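Local coordinates for protein cysteine desulfurase (Stenotrophomonas maltophilia, PDB 6WCI) that probably catalyses the pyridoxal 5'-phosphate-dependent removal of sulfur from L-cysteine, giving L-alanine and a sulfur-loaded carrier, at residues 141-146 against 193-198; 148-153 against 185-190; 112-117 against 220-225. All coordinates share one frame; numbering follows the deposited sequence.

Contact 1 (141-146 against 193-198); sequences MEHHAN and VSNVLG
Met141 reaches across to Ser194 and Leu197, and its chain can be followed outward along the contact. Met141 CB lies 3.8 Å from Leu197 CD1. The sulfur then comes alongside the serine methylene, with Met141 SD 3.8 Å from Ser194 CB. There the chain bends (chi3 59°), which swings the terminal methyl back to the leucine: Met141 CE ends 3.8 Å from the same Leu197 CD1, so that one branch is touched by both ends of the methionine. The serine hydroxyl takes a different role: Ser194 OG accepts from Leu197 N at 2.8 Å and from Val196 N at 3.2 Å, an ST motif combined with an ST turn that curls the backbone of 194-197 around the hydroxyl. Farther along, His143 presents an imidazole edge to the Asn195 amide, with His143 CD2 3.7 Å from Asn195 ND2 and the two planes 72° apart. No hydrogen bond links the two; Asn195 ND2 donates to His383 O. Within its own turn, Ala145 N donates to His143 ND1 at 2.9 Å, which helps set the ring's rotation. Two buried loops following parallel strands 135-139 and 185-191 thus meet beside the cofactor site, as in fold-type-I PLP enzymes, where loops at the C-terminal strand ends line that site.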
loop_
_atom_site.group_PDB
_atom_site.type_symbol
_atom_site.label_atom_id
_atom_site.label_comp_id
_atom_site.label_asym_id
_atom_site.label_seq_id
_atom_site.Cartn_x
_atom_site.Cartn_y
_atom_site.Cartn_z
ATOM N N MET B 141 11.726 -2.293 23.990
ATOM C CA MET B 141 12.438 -2.709 22.790
ATOM C C MET B 141 11.587 -2.629 21.533
ATOM O O MET B 141 12.036 -3.077 20.472
ATOM C CB MET B 141 12.973 -4.134 22.959
ATOM C CG MET B 141 11.903 -5.212 22.894
ATOM S SD MET B 141 12.598 -6.883 22.935
ATOM C CE MET B 141 13.495 -6.875 24.492
ATOM N N GLU B 142 10.375 -2.073 21.626
ATOM C CA GLU B 142 9.476 -2.000 20.480
ATOM C C GLU B 142 10.040 -1.103 19.388
ATOM O O GLU B 142 10.768 -0.142 19.647
ATOM C CB GLU B 142 8.097 -1.469 20.889
ATOM C CG GLU B 142 7.336 -2.420 21.795
ATOM C CD GLU B 142 7.349 -3.839 21.252
ATOM O OE1 GLU B 142 6.811 -4.063 20.140
ATOM O OE2 GLU B 142 7.917 -4.723 21.929
ATOM N N HIS B 143 9.684 -1.432 18.153
ATOM C CA HIS B 143 9.975 -0.591 17.011
ATOM C C HIS B 143 8.955 0.544 16.985
ATOM O O HIS B 143 7.853 0.413 17.523
ATOM C CB HIS B 143 9.930 -1.465 15.752
ATOM C CG HIS B 143 10.202 -0.755 14.463
ATOM N ND1 HIS B 143 9.221 -0.084 13.769
ATOM C CD2 HIS B 143 11.311 -0.713 13.681
ATOM C CE1 HIS B 143 9.724 0.391 12.642
ATOM N NE2 HIS B 143 10.991 0.018 12.563
ATOM N N HIS B 144 9.340 1.674 16.385
ATOM C CA HIS B 144 8.420 2.804 16.283
ATOM C C HIS B 144 7.060 2.397 15.744
ATOM O O HIS B 144 6.043 2.988 16.122
ATOM C CB HIS B 144 9.020 3.890 15.403
ATOM C CG HIS B 144 10.204 4.558 16.018
ATOM N ND1 HIS B 144 11.059 5.366 15.304
ATOM C CD2 HIS B 144 10.660 4.555 17.293
ATOM C CE1 HIS B 144 12.005 5.819 16.108
ATOM N NE2 HIS B 144 11.788 5.339 17.320
ATOM N N ALA B 145 7.015 1.386 14.868
ATOM C CA ALA B 145 5.731 0.903 14.373
ATOM C C ALA B 145 4.817 0.466 15.511
ATOM O O ALA B 145 3.594 0.554 15.389
ATOM C CB ALA B 145 5.939 -0.258 13.408
ATOM N N ASN B 146 5.382 -0.020 16.617
ATOM C CA ASN B 146 4.572 -0.464 17.744
ATOM C C ASN B 146 4.642 0.508 18.912
ATOM O O ASN B 146 4.407 0.114 20.059
ATOM C CB ASN B 146 4.989 -1.868 18.176
ATOM C CG ASN B 146 3.815 -2.702 18.654
ATOM O OD1 ASN B 146 2.640 -2.337 18.460
ATOM N ND2 ASN B 146 4.119 -3.827 19.284
ATOM N N VAL B 193 10.155 -10.500 17.829
ATOM C CA VAL B 193 11.602 -10.470 17.652
ATOM C C VAL B 193 12.044 -9.024 17.468
ATOM O O VAL B 193 11.487 -8.299 16.637
ATOM C CB VAL B 193 12.052 -11.330 16.460
ATOM C CG1 VAL B 193 13.565 -11.259 16.297
ATOM C CG2 VAL B 193 11.611 -12.770 16.658
ATOM N N SER B 194 13.041 -8.607 18.245
ATOM C CA SER B 194 13.542 -7.241 18.205
ATOM C C SER B 194 14.434 -7.039 16.986
ATOM O O SER B 194 15.351 -7.831 16.740
ATOM C CB SER B 194 14.311 -6.934 19.497
ATOM O OG SER B 194 15.198 -5.838 19.338
ATOM N N ASN B 195 14.170 -5.967 16.228
ATOM C CA ASN B 195 14.964 -5.649 15.047
ATOM C C ASN B 195 16.345 -5.106 15.385
ATOM O O ASN B 195 17.179 -4.984 14.481
ATOM C CB ASN B 195 14.241 -4.625 14.172
ATOM C CG ASN B 195 14.160 -3.269 14.829
ATOM O OD1 ASN B 195 13.669 -3.144 15.954
ATOM N ND2 ASN B 195 14.672 -2.249 14.149
ATOM N N VAL B 196 16.592 -4.747 16.641
ATOM C CA VAL B 196 17.883 -4.235 17.090
ATOM C C VAL B 196 18.634 -5.280 17.903
ATOM O O VAL B 196 19.802 -5.575 17.636
ATOM C CB VAL B 196 17.698 -2.932 17.904
ATOM C CG1 VAL B 196 19.001 -2.508 18.554
ATOM C CG2 VAL B 196 17.141 -1.826 17.020
ATOM N N LEU B 197 17.976 -5.841 18.915
ATOM C CA LEU B 197 18.596 -6.808 19.810
ATOM C C LEU B 197 18.609 -8.220 19.242
ATOM O O LEU B 197 19.460 -9.020 19.633
ATOM C CB LEU B 197 17.850 -6.811 21.146
ATOM C CG LEU B 197 17.673 -5.433 21.775
ATOM C CD1 LEU B 197 16.568 -5.446 22.833
ATOM C CD2 LEU B 197 18.990 -4.956 22.372
ATOM N N GLY B 198 17.684 -8.541 18.340
ATOM C CA GLY B 198 17.483 -9.906 17.913
ATOM C C GLY B 198 16.724 -10.775 18.891
ATOM O O GLY B 198 16.378 -11.911 18.537
#

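Contact 2 (148-153 against 185-190); sequences VPWQLV and VKLLAV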
loop_
_atom_site.group_PDB
_atom_site.type_symbol
_atom_site.label_atom_id
_atom_site.label_comp_id
_atom_site.label_asym_id
_atom_site.label_seq_id
_atom_site.Cartn_x
_atom_site.Cartn_y
_atom_site.Cartn_z
ATOM N N VAL B 148 4.427 4.561 18.070
ATOM C CA VAL B 148 3.777 5.803 17.642
ATOM C C VAL B 148 2.268 5.667 17.494
ATOM O O VAL B 148 1.547 6.581 17.923
ATOM C CB VAL B 148 4.452 6.339 16.377
ATOM C CG1 VAL B 148 3.883 7.683 15.994
ATOM C CG2 VAL B 148 5.964 6.416 16.596
ATOM N N PRO B 149 1.713 4.598 16.900
ATOM C CA PRO B 149 0.245 4.491 16.886
ATOM C C PRO B 149 -0.359 4.607 18.270
ATOM O O PRO B 149 -1.396 5.262 18.430
ATOM C CB PRO B 149 -0.002 3.111 16.263
ATOM C CG PRO B 149 1.206 2.885 15.403
ATOM C CD PRO B 149 2.336 3.447 16.223
ATOM N N TRP B 150 0.290 4.035 19.289
ATOM C CA TRP B 150 -0.302 4.098 20.618
ATOM C C TRP B 150 -0.158 5.493 21.217
ATOM O O TRP B 150 -1.004 5.914 22.013
ATOM C CB TRP B 150 0.317 3.022 21.511
ATOM C CG TRP B 150 0.358 1.700 20.810
ATOM C CD1 TRP B 150 1.473 1.016 20.405
ATOM C CD2 TRP B 150 -0.771 0.927 20.371
ATOM N NE1 TRP B 150 1.109 -0.144 19.759
ATOM C CE2 TRP B 150 -0.261 -0.223 19.723
ATOM C CE3 TRP B 150 -2.164 1.094 20.467
ATOM C CZ2 TRP B 150 -1.088 -1.205 19.184
ATOM C CZ3 TRP B 150 -2.985 0.118 19.932
ATOM C CH2 TRP B 150 -2.442 -1.018 19.285
ATOM N N GLN B 151 0.865 6.241 20.801
ATOM C CA GLN B 151 0.986 7.634 21.214
ATOM C C GLN B 151 -0.093 8.504 20.583
ATOM O O GLN B 151 -0.555 9.471 21.201
ATOM C CB GLN B 151 2.374 8.158 20.858
ATOM C CG GLN B 151 3.462 7.573 21.758
ATOM C CD GLN B 151 4.838 8.052 21.385
ATOM O OE1 GLN B 151 5.181 8.119 20.203
ATOM N NE2 GLN B 151 5.645 8.384 22.389
ATOM N N LEU B 152 -0.501 8.191 19.352
ATOM C CA LEU B 152 -1.636 8.897 18.776
ATOM C C LEU B 152 -2.925 8.569 19.532
ATOM O O LEU B 152 -3.775 9.443 19.728
ATOM C CB LEU B 152 -1.753 8.558 17.282
ATOM C CG LEU B 152 -0.556 8.973 16.418
ATOM C CD1 LEU B 152 -0.707 8.496 14.947
ATOM C CD2 LEU B 152 -0.340 10.478 16.476
ATOM N N VAL B 153 -3.085 7.316 19.967
ATOM C CA VAL B 153 -4.284 6.920 20.710
ATOM C C VAL B 153 -4.351 7.641 22.056
ATOM O O VAL B 153 -5.406 8.153 22.460
ATOM C CB VAL B 153 -4.307 5.389 20.892
ATOM C CG1 VAL B 153 -5.292 4.989 22.004
ATOM C CG2 VAL B 153 -4.620 4.678 19.577
ATOM N N VAL B 185 -4.352 -1.613 32.975
ATOM C CA VAL B 185 -3.741 -1.871 31.680
ATOM C C VAL B 185 -4.749 -2.601 30.805
ATOM O O VAL B 185 -5.263 -3.660 31.183
ATOM C CB VAL B 185 -2.455 -2.697 31.827
ATOM C CG1 VAL B 185 -1.819 -2.863 30.481
ATOM C CG2 VAL B 185 -1.494 -2.039 32.815
ATOM N N LYS B 186 -5.016 -2.052 29.620
ATOM C CA LYS B 186 -5.950 -2.671 28.697
ATOM C C LYS B 186 -5.296 -3.238 27.444
ATOM O O LYS B 186 -5.948 -4.018 26.735
ATOM C CB LYS B 186 -7.041 -1.663 28.297
ATOM C CG LYS B 186 -7.752 -1.005 29.477
ATOM C CD LYS B 186 -8.430 -2.046 30.354
ATOM C CE LYS B 186 -9.135 -1.398 31.527
ATOM N NZ LYS B 186 -9.557 -2.400 32.558
ATOM N N LEU B 187 -4.041 -2.878 27.151
ATOM C CA LEU B 187 -3.384 -3.317 25.926
ATOM C C LEU B 187 -1.873 -3.390 26.137
ATOM O O LEU B 187 -1.291 -2.554 26.839
ATOM C CB LEU B 187 -3.704 -2.379 24.742
ATOM C CG LEU B 187 -3.289 -2.843 23.337
ATOM C CD1 LEU B 187 -4.325 -2.426 22.260
ATOM C CD2 LEU B 187 -1.891 -2.370 22.920
ATOM N N LEU B 188 -1.249 -4.389 25.513
ATOM C CA LEU B 188 0.195 -4.620 25.597
ATOM C C LEU B 188 0.763 -4.719 24.192
ATOM O O LEU B 188 0.331 -5.570 23.408
ATOM C CB LEU B 188 0.516 -5.896 26.378
ATOM C CG LEU B 188 1.956 -6.416 26.301
ATOM C CD1 LEU B 188 2.936 -5.453 26.951
ATOM C CD2 LEU B 188 2.043 -7.785 26.936
ATOM N N ALA B 189 1.717 -3.843 23.874
ATOM C CA ALA B 189 2.416 -3.859 22.591
ATOM C C ALA B 189 3.777 -4.503 22.807
ATOM O O ALA B 189 4.668 -3.900 23.414
ATOM C CB ALA B 189 2.555 -2.451 22.007
ATOM N N VAL B 190 3.944 -5.720 22.299
ATOM C CA VAL B 190 5.138 -6.513 22.562
ATOM C C VAL B 190 5.635 -7.111 21.252
ATOM O O VAL B 190 4.859 -7.712 20.499
ATOM C CB VAL B 190 4.865 -7.614 23.608
ATOM C CG1 VAL B 190 3.615 -8.428 23.237
ATOM C CG2 VAL B 190 6.088 -8.517 23.775
#
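Helix 148-157 packs on strand 185-191 with the CA atoms of Trp150 and Ala189 8.6 Å apart, and one aromatic side chain from the helix meets two strand residues, Leu187 and Ala189, that point to the same side of the sheet. The leucine comes over a face of the indole. Its CD2 sits 3.9 Å from the centroid of the six-membered ring of Trp150, only 9° off the ring normal, a well-centred CH-pi contact. The other branch reaches the far rim of the same ring, Leu187 CD1 lying 3.7 Å from Trp150 CZ3. With CG anti to the backbone N (chi1 -169°), Leu187 projects both methyls toward the helix, although chi2 (143°) departs from a staggered value. The pyrrole end is met by the small alanine, Ala189 CB approaching obliquely to 3.5 Å from Trp150 NE1. That nitrogen is satisfied by Asn146 OD1, a bond that helps hold the indole's rotation. Val148, Pro149, Gln151 and Leu152 of the helix pack on the second subunit, where Gln151 hydrogen-bonds Thr284 and Ser280 of that chain. Helix 148-157 belongs to a beta-alpha-beta crossover from strand 135-139 to strand 160-164. Ile118 and Val121 of helix 114-126, Ile138 of strand 135-139 and Val218 of strand 216-220 add to the apolar packing around the indole.

Contact 3 (112-117 against 220-225); sequences SGTTFA and DGSQAV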
loop_
_atom_site.group_PDB
_atom_site.type_symbol
_atom_site.label_atom_id
_atom_site.label_comp_id
_atom_site.label_asym_id
_atom_site.label_seq_id
_atom_site.Cartn_x
_atom_site.Cartn_y
_atom_site.Cartn_z
ATOM N N SER B 112 -0.400 -2.841 3.644
ATOM C CA SER B 112 0.829 -2.392 3.002
ATOM C C SER B 112 2.081 -2.620 3.842
ATOM O O SER B 112 3.165 -2.223 3.409
ATOM C CB SER B 112 0.725 -0.907 2.642
ATOM O OG SER B 112 0.527 -0.127 3.800
ATOM N N GLY B 113 1.958 -3.244 5.003
ATOM C CA GLY B 113 3.093 -3.512 5.871
ATOM C C GLY B 113 2.656 -3.624 7.318
ATOM O O GLY B 113 1.492 -3.423 7.670
ATOM N N THR B 114 3.625 -3.961 8.171
ATOM C CA THR B 114 3.361 -4.017 9.607
ATOM C C THR B 114 2.812 -2.696 10.112
ATOM O O THR B 114 1.880 -2.670 10.928
ATOM C CB THR B 114 4.643 -4.368 10.361
ATOM O OG1 THR B 114 4.874 -5.780 10.288
ATOM C CG2 THR B 114 4.553 -3.936 11.831
ATOM N N THR B 115 3.391 -1.589 9.645
ATOM C CA THR B 115 3.003 -0.277 10.145
ATOM C C THR B 115 1.504 -0.057 9.980
ATOM O O THR B 115 0.814 0.343 10.925
ATOM C CB THR B 115 3.798 0.801 9.411
ATOM O OG1 THR B 115 5.197 0.558 9.575
ATOM C CG2 THR B 115 3.451 2.172 9.964
ATOM N N PHE B 116 0.974 -0.348 8.785
ATOM C CA PHE B 116 -0.464 -0.219 8.579
ATOM C C PHE B 116 -1.235 -1.191 9.461
ATOM O O PHE B 116 -2.261 -0.824 10.053
ATOM C CB PHE B 116 -0.822 -0.444 7.106
ATOM C CG PHE B 116 -2.262 -0.120 6.781
ATOM C CD1 PHE B 116 -3.287 -0.956 7.184
ATOM C CD2 PHE B 116 -2.585 1.030 6.084
ATOM C CE1 PHE B 116 -4.608 -0.649 6.910
ATOM C CE2 PHE B 116 -3.905 1.337 5.794
ATOM C CZ PHE B 116 -4.917 0.499 6.209
ATOM N N ALA B 117 -0.783 -2.444 9.527
ATOM C CA ALA B 117 -1.435 -3.442 10.376
ATOM C C ALA B 117 -1.627 -2.942 11.808
ATOM O O ALA B 117 -2.708 -3.090 12.388
ATOM C CB ALA B 117 -0.615 -4.736 10.375
ATOM N N ASP B 220 4.075 -7.714 17.397
ATOM C CA ASP B 220 4.779 -7.292 16.192
ATOM C C ASP B 220 5.666 -8.445 15.728
ATOM O O ASP B 220 6.703 -8.730 16.337
ATOM C CB ASP B 220 5.591 -6.034 16.485
ATOM C CG ASP B 220 6.315 -5.499 15.272
ATOM O OD1 ASP B 220 6.371 -6.178 14.217
ATOM O OD2 ASP B 220 6.826 -4.366 15.383
ATOM N N GLY B 221 5.261 -9.109 14.651
ATOM C CA GLY B 221 6.014 -10.257 14.194
ATOM C C GLY B 221 6.932 -9.980 13.020
ATOM O O GLY B 221 7.341 -10.920 12.329
ATOM N N SER B 222 7.286 -8.707 12.799
ATOM C CA SER B 222 7.958 -8.328 11.553
ATOM C C SER B 222 9.314 -9.001 11.401
ATOM O O SER B 222 9.730 -9.304 10.273
ATOM C CB SER B 222 8.139 -6.813 11.472
ATOM O OG SER B 222 6.949 -6.140 11.824
ATOM N N GLN B 223 10.025 -9.216 12.510
ATOM C CA GLN B 223 11.306 -9.904 12.480
ATOM C C GLN B 223 11.203 -11.363 12.900
ATOM O O GLN B 223 12.231 -12.042 12.972
ATOM C CB GLN B 223 12.326 -9.183 13.369
ATOM C CG GLN B 223 12.635 -7.763 12.932
ATOM C CD GLN B 223 13.447 -7.715 11.652
ATOM O OE1 GLN B 223 14.059 -8.707 11.258
ATOM N NE2 GLN B 223 13.459 -6.558 10.999
ATOM N N ALA B 224 9.995 -11.860 13.165
ATOM C CA ALA B 224 9.797 -13.266 13.510
ATOM C C ALA B 224 9.609 -14.161 12.282
ATOM O O ALA B 224 10.377 -15.105 12.067
ATOM C CB ALA B 224 8.598 -13.406 14.446
ATOM N N VAL B 225 8.589 -13.884 11.476
ATOM C CA VAL B 225 8.175 -14.804 10.415
ATOM C C VAL B 225 9.206 -15.005 9.307
ATOM O O VAL B 225 9.137 -16.042 8.633
ATOM C CB VAL B 225 6.829 -14.373 9.815
ATOM C CG1 VAL B 225 5.786 -14.344 10.912
ATOM C CG2 VAL B 225 6.952 -13.031 9.145
#
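Thr114, in the first turn of helix 114-126, meets Ser222 through their hydroxyls: Thr114 OG1 donates to Ser222 OG at 2.6 Å. Ser222 OG also lies 2.5 Å from Asp220 OD1, a hydrogen bond whose length is doubtfully short. The same carboxylate oxygen accepts from the backbone, Ser222 N to Asp220 OD1 at 3.0 Å with an N-H...O angle of 156°, closing an Asx turn. This N-H arrives on the anti side of the carboxylate, 27° out of its plane. The backbone bond alone ties OD1 to the turn and probably helps hold the carboxylate's rotation. Thr114 adds its methyl to the tight part: Thr114 CG2, anti to the backbone N, turns toward the loop and lies 3.3 Å from Ser222 OG and 3.7 Å from Asp220 OD1. Beyond this small cluster the segments diverge. Ala117 and Val225, though buried, pack on strand 239-243 instead of on the facing segment, and partly exposed Ser112 is far from the loop. Residues in and next to the contact surround the cofactor, covalently attached as LLP at position 246: Thr115 OG1 hydrogen-bonds its phosphate oxygen OP3 and Gln223 NE2 its O3, while Asp220 OD2 comes close to N1. The second subunit packs on Thr115 and Phe116. The contact joins the N-terminal end of helix 114-126, with Gly113 as N-cap residue, to the loop leaving strand 216-220; strand 239-243 flanks it and helix 81-101 covers Val225.

The three contacts are nested along the chain: contact 2 lies inside the loop closed by contact 1, and contact 1 inside that closed by contact 3. All belong to the seven-stranded sheet region of the class-V aminotransferase fold. The centres of contacts 1 and 2 are about 14 Å apart, those of contacts 1 and 3 about 11 Å, and those of contacts 2 and 3 about 15 Å. Contact 2 packs helix on strand; contacts 1 and 3 lie beyond the ends of parallel strands 135-139, 185-191 and 216-220, beside the cofactor. Asn146 of contact 1 packs on both Ala189 and Asp220, and Val190 O probably accepts from Asp220 N, so the three adjoin; all also touch the second subunit.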